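Local coordinates for rhamnose ABC transporter, periplasmic rhamnose-binding protein (Kribbella flavida, PDB 4KVF) that probably binds a carbohydrate, presumably rhamnose, outside the cell membrane as the solute-binding component of an ABC sugar transporter, at residues 218-223 with 242-247; 238-243 with 253-258; 154-159 with 228-233. All coordinates share one frame; numbering follows the deposited sequence.

All three contacts lie in one lobe of the periplasmic binding protein fold, around the parallel sheet ordered 197-204, 164-170, 226-231, 254-257. Contacts 1 and 2 share helix 234-245 and have centres about 9 Å apart; Val244 CG2 of contact 1 meets Ile255 CD1 of contact 2 at 3.7 Å. Contact 3 lies on the other face of the sheet, its centre about 9 Å from that of contact 2, and strands 226-231 and 254-257 run side by side between them. Ile229, between the two valines of contact 3, points to the opposite face, where Ile229 CD1 lies 4.0 Å from Leu220 CG of contact 1; the centres of contacts 1 and 3 are about 15 Å apart.

Contact 1: residues 218-223 with 242-247; sequences GLLQSY and RYVSAS
Leu220 and Tyr243 touch where the end of helix 209-222 comes up beside the end of helix 234-245. The contact is apolar, and a single methyl does the work: Leu220 CD1 sits 3.6 Å from Tyr243 CE2, in the plane of the ring and at its edge. The leucine and tyrosine side chains run alongside, pointing opposite ways. Tyr243 holds its ring carbon CG anti to the backbone N (chi1 171°), which carries the ring out across the gap to Leu220. Leu220 CD1 also meets Val244 CG2 at 3.8 Å, the two side chains nearly perpendicular. With the nearest CA atoms, those of Leu220 and Val244, 9.2 Å apart, side chains alone bridge the helices. These are consecutive helices on one face of a Rossmann-like alpha/beta lobe, linked through strand 226-231, and Phe213 adds an edge-to-face ring contact to Tyr243. No hydrogen bond crosses between the segments; near the end of each helix a serine bonds back to a carbonyl. Ser222 OG bonds to Gly218 O at 2.6 Å, approaching from the opposite face of that carbonyl to Ser222 N. Beyond the other helix, Ser247 OG and Ser247 N both reach Val244 O from the same face, the hydroxyl at 3.1 Å; Ser247 OG also bonds to Tyr249 N. This turn brings Ser247 CB 3.8 Å above the Tyr243 ring plane, nearer the ring's margin than its centre.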
loop_
_atom_site.group_PDB
_atom_site.type_symbol
_atom_site.label_atom_id
_atom_site.label_comp_id
_atom_site.label_asym_id
_atom_site.label_seq_id
_atom_site.Cartn_x
_atom_site.Cartn_y
_atom_site.Cartn_z
ATOM N N GLY A 218 7.172 4.120 26.685
ATOM C CA GLY A 218 6.082 4.129 27.642
ATOM C C GLY A 218 5.348 2.804 27.712
ATOM O O GLY A 218 4.958 2.360 28.792
ATOM N N LEU A 219 5.154 2.167 26.562
ATOM C CA LEU A 219 4.457 0.880 26.527
ATOM C C LEU A 219 5.238 -0.173 27.294
ATOM O O LEU A 219 4.681 -0.933 28.094
ATOM C CB LEU A 219 4.225 0.411 25.082
ATOM C CG LEU A 219 3.128 1.125 24.285
ATOM C CD1 LEU A 219 3.157 0.700 22.816
ATOM C CD2 LEU A 219 1.762 0.843 24.899
ATOM N N LEU A 220 6.543 -0.202 27.066
ATOM C CA LEU A 220 7.383 -1.222 27.677
ATOM C C LEU A 220 7.532 -1.062 29.183
ATOM O O LEU A 220 7.695 -2.049 29.910
ATOM C CB LEU A 220 8.748 -1.249 26.996
ATOM C CG LEU A 220 8.622 -1.866 25.603
ATOM C CD1 LEU A 220 9.888 -1.674 24.786
ATOM C CD2 LEU A 220 8.311 -3.341 25.762
ATOM N N GLN A 221 7.483 0.179 29.654
ATOM C CA GLN A 221 7.568 0.441 31.088
ATOM C C GLN A 221 6.241 0.126 31.772
ATOM O O GLN A 221 6.216 -0.363 32.900
ATOM C CB GLN A 221 7.986 1.892 31.359
ATOM C CG GLN A 221 9.439 2.193 31.018
ATOM C CD GLN A 221 9.818 3.647 31.265
ATOM O OE1 GLN A 221 9.071 4.397 31.897
ATOM N NE2 GLN A 221 10.984 4.051 30.763
ATOM N N SER A 222 5.143 0.386 31.070
ATOM C CA SER A 222 3.814 0.200 31.638
ATOM C C SER A 222 3.356 -1.259 31.631
ATOM O O SER A 222 2.621 -1.682 32.516
ATOM C CB SER A 222 2.806 1.074 30.899
ATOM O OG SER A 222 3.289 2.401 30.819
ATOM N N TYR A 223 3.800 -2.024 30.638
ATOM C CA TYR A 223 3.413 -3.433 30.520
ATOM C C TYR A 223 4.630 -4.369 30.530
ATOM O O TYR A 223 5.115 -4.777 29.478
ATOM C CB TYR A 223 2.536 -3.644 29.269
ATOM C CG TYR A 223 1.270 -2.815 29.331
ATOM C CD1 TYR A 223 0.135 -3.298 29.971
ATOM C CD2 TYR A 223 1.226 -1.527 28.808
ATOM C CE1 TYR A 223 -1.022 -2.537 30.055
ATOM C CE2 TYR A 223 0.070 -0.757 28.888
ATOM C CZ TYR A 223 -1.046 -1.271 29.521
ATOM O OH TYR A 223 -2.195 -0.530 29.617
ATOM N N ARG A 242 14.099 1.499 17.028
ATOM C CA ARG A 242 15.260 2.261 17.465
ATOM C C ARG A 242 15.337 2.289 18.986
ATOM O O ARG A 242 16.419 2.192 19.557
ATOM C CB ARG A 242 15.253 3.682 16.897
ATOM C CG ARG A 242 16.554 4.436 17.155
ATOM C CD ARG A 242 16.583 5.782 16.453
ATOM N NE ARG A 242 15.651 6.735 17.046
ATOM C CZ ARG A 242 14.489 7.080 16.506
ATOM N NH1 ARG A 242 13.710 7.956 17.124
ATOM N NH2 ARG A 242 14.102 6.552 15.349
ATOM N N TYR A 243 14.189 2.414 19.646
ATOM C CA TYR A 243 14.192 2.362 21.104
ATOM C C TYR A 243 14.596 0.982 21.599
ATOM O O TYR A 243 15.485 0.852 22.429
ATOM C CB TYR A 243 12.840 2.722 21.719
ATOM C CG TYR A 243 12.852 2.429 23.200
ATOM C CD1 TYR A 243 13.600 3.206 24.062
ATOM C CD2 TYR A 243 12.152 1.352 23.730
ATOM C CE1 TYR A 243 13.642 2.937 25.416
ATOM C CE2 TYR A 243 12.191 1.070 25.093
ATOM C CZ TYR A 243 12.934 1.870 25.928
ATOM O OH TYR A 243 12.978 1.607 27.282
ATOM N N VAL A 244 13.914 -0.048 21.108
ATOM C CA VAL A 244 14.187 -1.410 21.559
ATOM C C VAL A 244 15.636 -1.832 21.295
ATOM O O VAL A 244 16.267 -2.460 22.146
ATOM C CB VAL A 244 13.168 -2.412 20.968
ATOM C CG1 VAL A 244 13.591 -3.841 21.241
ATOM C CG2 VAL A 244 11.787 -2.142 21.559
ATOM N N SER A 245 16.173 -1.436 20.144
ATOM C CA SER A 245 17.544 -1.776 19.765
ATOM C C SER A 245 18.577 -1.274 20.770
ATOM O O SER A 245 19.595 -1.927 21.009
ATOM C CB SER A 245 17.857 -1.222 18.373
ATOM O OG SER A 245 19.133 -1.650 17.927
ATOM N N ALA A 246 18.309 -0.122 21.373
ATOM C CA ALA A 246 19.273 0.491 22.283
ATOM C C ALA A 246 18.833 0.418 23.747
ATOM O O ALA A 246 19.304 1.188 24.584
ATOM C CB ALA A 246 19.535 1.933 21.874
ATOM N N SER A 247 17.939 -0.519 24.052
ATOM C CA SER A 247 17.416 -0.675 25.407
ATOM C C SER A 247 17.636 -2.092 25.921
ATOM O O SER A 247 18.118 -2.960 25.195
ATOM C CB SER A 247 15.916 -0.386 25.428
ATOM O OG SER A 247 15.211 -1.484 24.883
#

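Contact 2: residues 238-243 with 253-258; sequences AAASRY and VAITGL
Ile255 sends its side chain from strand 254-257 up against helix 234-245, and its two branches land on neighbouring residues, Ala240 and Ser241. Ile255 CD1, at the end of the longer branch, meets Ala240 CB at 4.0 Å. The short branch goes to the serine, where Ile255 CG2 lies 3.6 Å from Ser241 OG. Two torsions of the isoleucine explain the split: chi1 (-58°) sets CG1 anti to the carbonyl carbon and CG2 anti to the backbone N, and chi2 (-73°) then turns CD1 to Ala240. Helix and strand come close here, with the CA atoms of Ser241 and Ile255 6.5 Å apart, and the small side chain of Ala240, pointing toward the strand, suits that spacing. Strand 226-231, helix 234-245 and strand 254-257 form a beta-alpha-beta unit, and this contact packs its helix onto its second strand. The two strands are adjacent and parallel in the sheet, with Ala254 and Thr256 making backbone hydrogen bonds to strand 226-231. The Ser241 hydroxyl does not bond to the strand; it turns back along its own helix to Ile237 O, so this buried polar group is satisfied while Ile255 CG2 packs beside it. Away from this compact patch the contact thins quickly. The CB of Ala238 points away from the strand, and that of Thr256 points away from the helix, to the other face of the sheet. Arg242, partly exposed, marks the looser, solvent side of the helix; its guanidinium group leaves the strand behind and forms a salt bridge with Asp209.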
loop_
_atom_site.group_PDB
_atom_site.type_symbol
_atom_site.label_atom_id
_atom_site.label_comp_id
_atom_site.label_asym_id
_atom_site.label_seq_id
_atom_site.Cartn_x
_atom_site.Cartn_y
_atom_site.Cartn_z
ATOM N N ALA A 238 9.745 2.198 13.007
ATOM C CA ALA A 238 11.154 2.595 13.014
ATOM C C ALA A 238 11.575 3.192 14.356
ATOM O O ALA A 238 12.687 2.953 14.836
ATOM C CB ALA A 238 11.444 3.577 11.879
ATOM N N ALA A 239 10.690 3.978 14.958
ATOM C CA ALA A 239 10.997 4.606 16.232
ATOM C C ALA A 239 10.976 3.581 17.361
ATOM O O ALA A 239 11.817 3.622 18.254
ATOM C CB ALA A 239 10.026 5.728 16.521
ATOM N N ALA A 240 10.020 2.657 17.312
ATOM C CA ALA A 240 9.964 1.605 18.326
ATOM C C ALA A 240 11.186 0.704 18.246
ATOM O O ALA A 240 11.766 0.342 19.265
ATOM C CB ALA A 240 8.688 0.786 18.192
ATOM N N SER A 241 11.579 0.351 17.024
ATOM C CA SER A 241 12.750 -0.487 16.810
ATOM C C SER A 241 14.001 0.204 17.308
ATOM O O SER A 241 14.867 -0.419 17.937
ATOM C CB SER A 241 12.905 -0.811 15.326
ATOM O OG SER A 241 11.735 -1.433 14.839
ATOM N N ARG A 242 14.099 1.499 17.028
ATOM C CA ARG A 242 15.260 2.261 17.465
ATOM C C ARG A 242 15.337 2.289 18.986
ATOM O O ARG A 242 16.419 2.192 19.557
ATOM C CB ARG A 242 15.253 3.682 16.897
ATOM C CG ARG A 242 16.554 4.436 17.155
ATOM C CD ARG A 242 16.583 5.782 16.453
ATOM N NE ARG A 242 15.651 6.735 17.046
ATOM C CZ ARG A 242 14.489 7.080 16.506
ATOM N NH1 ARG A 242 13.710 7.956 17.124
ATOM N NH2 ARG A 242 14.102 6.552 15.349
ATOM N N TYR A 243 14.189 2.414 19.646
ATOM C CA TYR A 243 14.192 2.362 21.104
ATOM C C TYR A 243 14.596 0.982 21.599
ATOM O O TYR A 243 15.485 0.852 22.429
ATOM C CB TYR A 243 12.840 2.722 21.719
ATOM C CG TYR A 243 12.852 2.429 23.200
ATOM C CD1 TYR A 243 13.600 3.206 24.062
ATOM C CD2 TYR A 243 12.152 1.352 23.730
ATOM C CE1 TYR A 243 13.642 2.937 25.416
ATOM C CE2 TYR A 243 12.191 1.070 25.093
ATOM C CZ TYR A 243 12.934 1.870 25.928
ATOM O OH TYR A 243 12.978 1.607 27.282
ATOM N N VAL A 253 11.463 -8.269 23.708
ATOM C CA VAL A 253 10.165 -7.917 23.138
ATOM C C VAL A 253 10.294 -7.864 21.618
ATOM O O VAL A 253 11.333 -7.455 21.089
ATOM C CB VAL A 253 9.622 -6.578 23.704
ATOM C CG1 VAL A 253 10.509 -5.418 23.294
ATOM C CG2 VAL A 253 8.190 -6.335 23.244
ATOM N N ALA A 254 9.259 -8.310 20.915
ATOM C CA ALA A 254 9.279 -8.284 19.460
ATOM C C ALA A 254 8.647 -6.994 18.965
ATOM O O ALA A 254 7.754 -6.445 19.610
ATOM C CB ALA A 254 8.545 -9.482 18.887
ATOM N N ILE A 255 9.120 -6.513 17.821
ATOM C CA ILE A 255 8.530 -5.352 17.171
ATOM C C ILE A 255 8.113 -5.757 15.769
ATOM O O ILE A 255 8.923 -6.306 15.029
ATOM C CB ILE A 255 9.548 -4.184 17.062
ATOM C CG1 ILE A 255 10.069 -3.781 18.443
ATOM C CG2 ILE A 255 8.924 -2.993 16.353
ATOM C CD1 ILE A 255 9.049 -3.031 19.282
ATOM N N THR A 256 6.853 -5.519 15.409
ATOM C CA THR A 256 6.411 -5.745 14.033
ATOM C C THR A 256 5.475 -4.609 13.604
ATOM O O THR A 256 5.330 -3.633 14.330
ATOM C CB THR A 256 5.754 -7.131 13.852
ATOM O OG1 THR A 256 5.510 -7.367 12.458
ATOM C CG2 THR A 256 4.442 -7.225 14.624
ATOM N N GLY A 257 4.864 -4.709 12.430
ATOM C CA GLY A 257 4.065 -3.609 11.930
ATOM C C GLY A 257 4.285 -3.344 10.451
ATOM O O GLY A 257 4.617 -4.256 9.694
ATOM N N LEU A 258 4.101 -2.095 10.041
ATOM C CA LEU A 258 4.227 -1.728 8.636
ATOM C C LEU A 258 5.410 -0.794 8.493
ATOM O O LEU A 258 5.429 0.285 9.083
ATOM C CB LEU A 258 2.957 -1.038 8.155
ATOM C CG LEU A 258 1.701 -1.894 8.279
ATOM C CD1 LEU A 258 0.488 -1.041 7.958
ATOM C CD2 LEU A 258 1.773 -3.121 7.362
#

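Contact 3: residues 154-159 with 228-233; sequences KMAKEL and VIVSPT
Packing of a helix on a central parallel sheet is what joins helix 145-159 to strand 226-231 in this lobe. Ala156 and Val228 form the nearest backbone pair, their CA atoms 6.3 Å apart. Val228 points one methyl at the helix backbone, with CG2 3.6 Å from Ala156 O. Val228 CG2 also lies 4.0 Å from CB of Leu159, three residues, about one helical turn, further on. Its placement follows from the torsion: CG1 is anti to the backbone N (chi1 -170°), leaving CG2 beside that nitrogen. Two residues along the strand and on the same face, Val230 brings CG2 to Ala156 CB at 3.8 Å. The alanine thus lies against both valines, while Ile229 between them points away, toward the opposite face of the sheet. No hydrogen bond crosses the contact. Around it, Leu159 also packs on Ala254 and Thr256 of the neighbouring strand, and Met185 of helix 176-189 touches Val230. The axes of segments 154-159 and 228-231 run nearly antiparallel (163°) and approach to 9.0 Å at their closest, as is usual for a helix laid on a parallel sheet in the Rossmann-like lobes of periplasmic binding proteins.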
loop_
_atom_site.group_PDB
_atom_site.type_symbol
_atom_site.label_atom_id
_atom_site.label_comp_id
_atom_site.label_asym_id
_atom_site.label_seq_id
_atom_site.Cartn_x
_atom_site.Cartn_y
_atom_site.Cartn_z
ATOM N N LYS A 154 -1.381 -12.088 12.547
ATOM C CA LYS A 154 -0.637 -13.321 12.267
ATOM C C LYS A 154 0.826 -13.185 12.680
ATOM O O LYS A 154 1.371 -14.069 13.330
ATOM C CB LYS A 154 -0.734 -13.693 10.786
ATOM C CG LYS A 154 0.031 -14.959 10.422
ATOM C CD LYS A 154 -0.037 -15.246 8.920
ATOM C CE LYS A 154 0.453 -16.659 8.597
HETATM N N MSE A 155 1.459 -12.074 12.310
HETATM C CA MSE A 155 2.849 -11.838 12.710
HETATM C C MSE A 155 2.976 -11.683 14.226
HETATM O O MSE A 155 3.888 -12.243 14.838
HETATM C CB MSE A 155 3.431 -10.618 11.978
HETATM C CG MSE A 155 3.580 -10.846 10.468
HETATM SE SE MSE A 155 4.458 -9.374 9.537
HETATM C CE MSE A 155 3.237 -7.935 10.039
ATOM N N ALA A 156 2.062 -10.927 14.833
ATOM C CA ALA A 156 2.089 -10.759 16.288
ATOM C C ALA A 156 1.978 -12.100 17.016
ATOM O O ALA A 156 2.693 -12.354 17.981
ATOM C CB ALA A 156 0.989 -9.818 16.744
ATOM N N LYS A 157 1.094 -12.965 16.524
ATOM C CA LYS A 157 0.865 -14.265 17.144
ATOM C C LYS A 157 2.108 -15.153 17.085
ATOM O O LYS A 157 2.464 -15.791 18.070
ATOM C CB LYS A 157 -0.322 -14.978 16.490
ATOM C CG LYS A 157 -0.769 -16.248 17.210
ATOM C CD LYS A 157 -2.073 -16.741 16.605
ATOM C CE LYS A 157 -2.623 -17.975 17.285
ATOM N NZ LYS A 157 -3.884 -18.377 16.600
ATOM N N GLU A 158 2.758 -15.183 15.925
ATOM C CA GLU A 158 3.996 -15.941 15.759
ATOM C C GLU A 158 5.074 -15.433 16.717
ATOM O O GLU A 158 5.690 -16.210 17.446
ATOM C CB GLU A 158 4.489 -15.843 14.310
ATOM C CG GLU A 158 3.549 -16.449 13.279
ATOM C CD GLU A 158 3.909 -16.060 11.853
ATOM O OE1 GLU A 158 3.469 -16.762 10.913
ATOM O OE2 GLU A 158 4.620 -15.046 11.670
ATOM N N LEU A 159 5.290 -14.120 16.717
ATOM C CA LEU A 159 6.340 -13.513 17.534
ATOM C C LEU A 159 6.084 -13.706 19.030
ATOM O O LEU A 159 7.023 -13.798 19.826
ATOM C CB LEU A 159 6.489 -12.023 17.183
ATOM C CG LEU A 159 7.010 -11.742 15.764
ATOM C CD1 LEU A 159 6.733 -10.298 15.350
ATOM C CD2 LEU A 159 8.502 -12.052 15.689
ATOM N N VAL A 228 4.816 -8.235 22.258
ATOM C CA VAL A 228 4.943 -7.656 20.928
ATOM C C VAL A 228 4.376 -6.253 20.901
ATOM O O VAL A 228 3.296 -6.014 21.429
ATOM C CB VAL A 228 4.177 -8.487 19.866
ATOM C CG1 VAL A 228 4.518 -8.003 18.464
ATOM C CG2 VAL A 228 4.499 -9.977 19.997
ATOM N N ILE A 229 5.106 -5.330 20.281
ATOM C CA ILE A 229 4.541 -4.048 19.902
ATOM C C ILE A 229 4.292 -4.122 18.407
ATOM O O ILE A 229 5.209 -4.432 17.648
ATOM C CB ILE A 229 5.505 -2.881 20.183
ATOM C CG1 ILE A 229 5.793 -2.783 21.685
ATOM C CG2 ILE A 229 4.922 -1.581 19.643
ATOM C CD1 ILE A 229 6.683 -1.624 22.072
ATOM N N VAL A 230 3.054 -3.850 17.988
ATOM C CA VAL A 230 2.688 -3.834 16.575
ATOM C C VAL A 230 2.482 -2.377 16.181
ATOM O O VAL A 230 1.616 -1.710 16.733
ATOM C CB VAL A 230 1.341 -4.575 16.318
ATOM C CG1 VAL A 230 0.981 -4.560 14.836
ATOM C CG2 VAL A 230 1.391 -6.009 16.843
ATOM N N SER A 231 3.278 -1.871 15.246
ATOM C CA SER A 231 3.154 -0.467 14.856
ATOM C C SER A 231 2.845 -0.353 13.375
ATOM O O SER A 231 3.747 -0.472 12.545
ATOM C CB SER A 231 4.444 0.288 15.196
ATOM O OG SER A 231 4.260 1.689 15.074
ATOM N N PRO A 232 1.561 -0.130 13.040
ATOM C CA PRO A 232 1.122 -0.043 11.645
ATOM C C PRO A 232 1.348 1.359 11.092
ATOM O O PRO A 232 0.427 2.011 10.606
ATOM C CB PRO A 232 -0.370 -0.366 11.734
ATOM C CG PRO A 232 -0.773 0.178 13.083
ATOM C CD PRO A 232 0.429 -0.090 13.987
ATOM N N THR A 233 2.588 1.818 11.206
ATOM C CA THR A 233 3.007 3.105 10.660
ATOM C C THR A 233 4.503 3.016 10.441
ATOM O O THR A 233 5.214 2.517 11.313
ATOM C CB THR A 233 2.694 4.268 11.614
ATOM O OG1 THR A 233 3.732 5.258 11.526
ATOM C CG2 THR A 233 2.617 3.790 13.050
#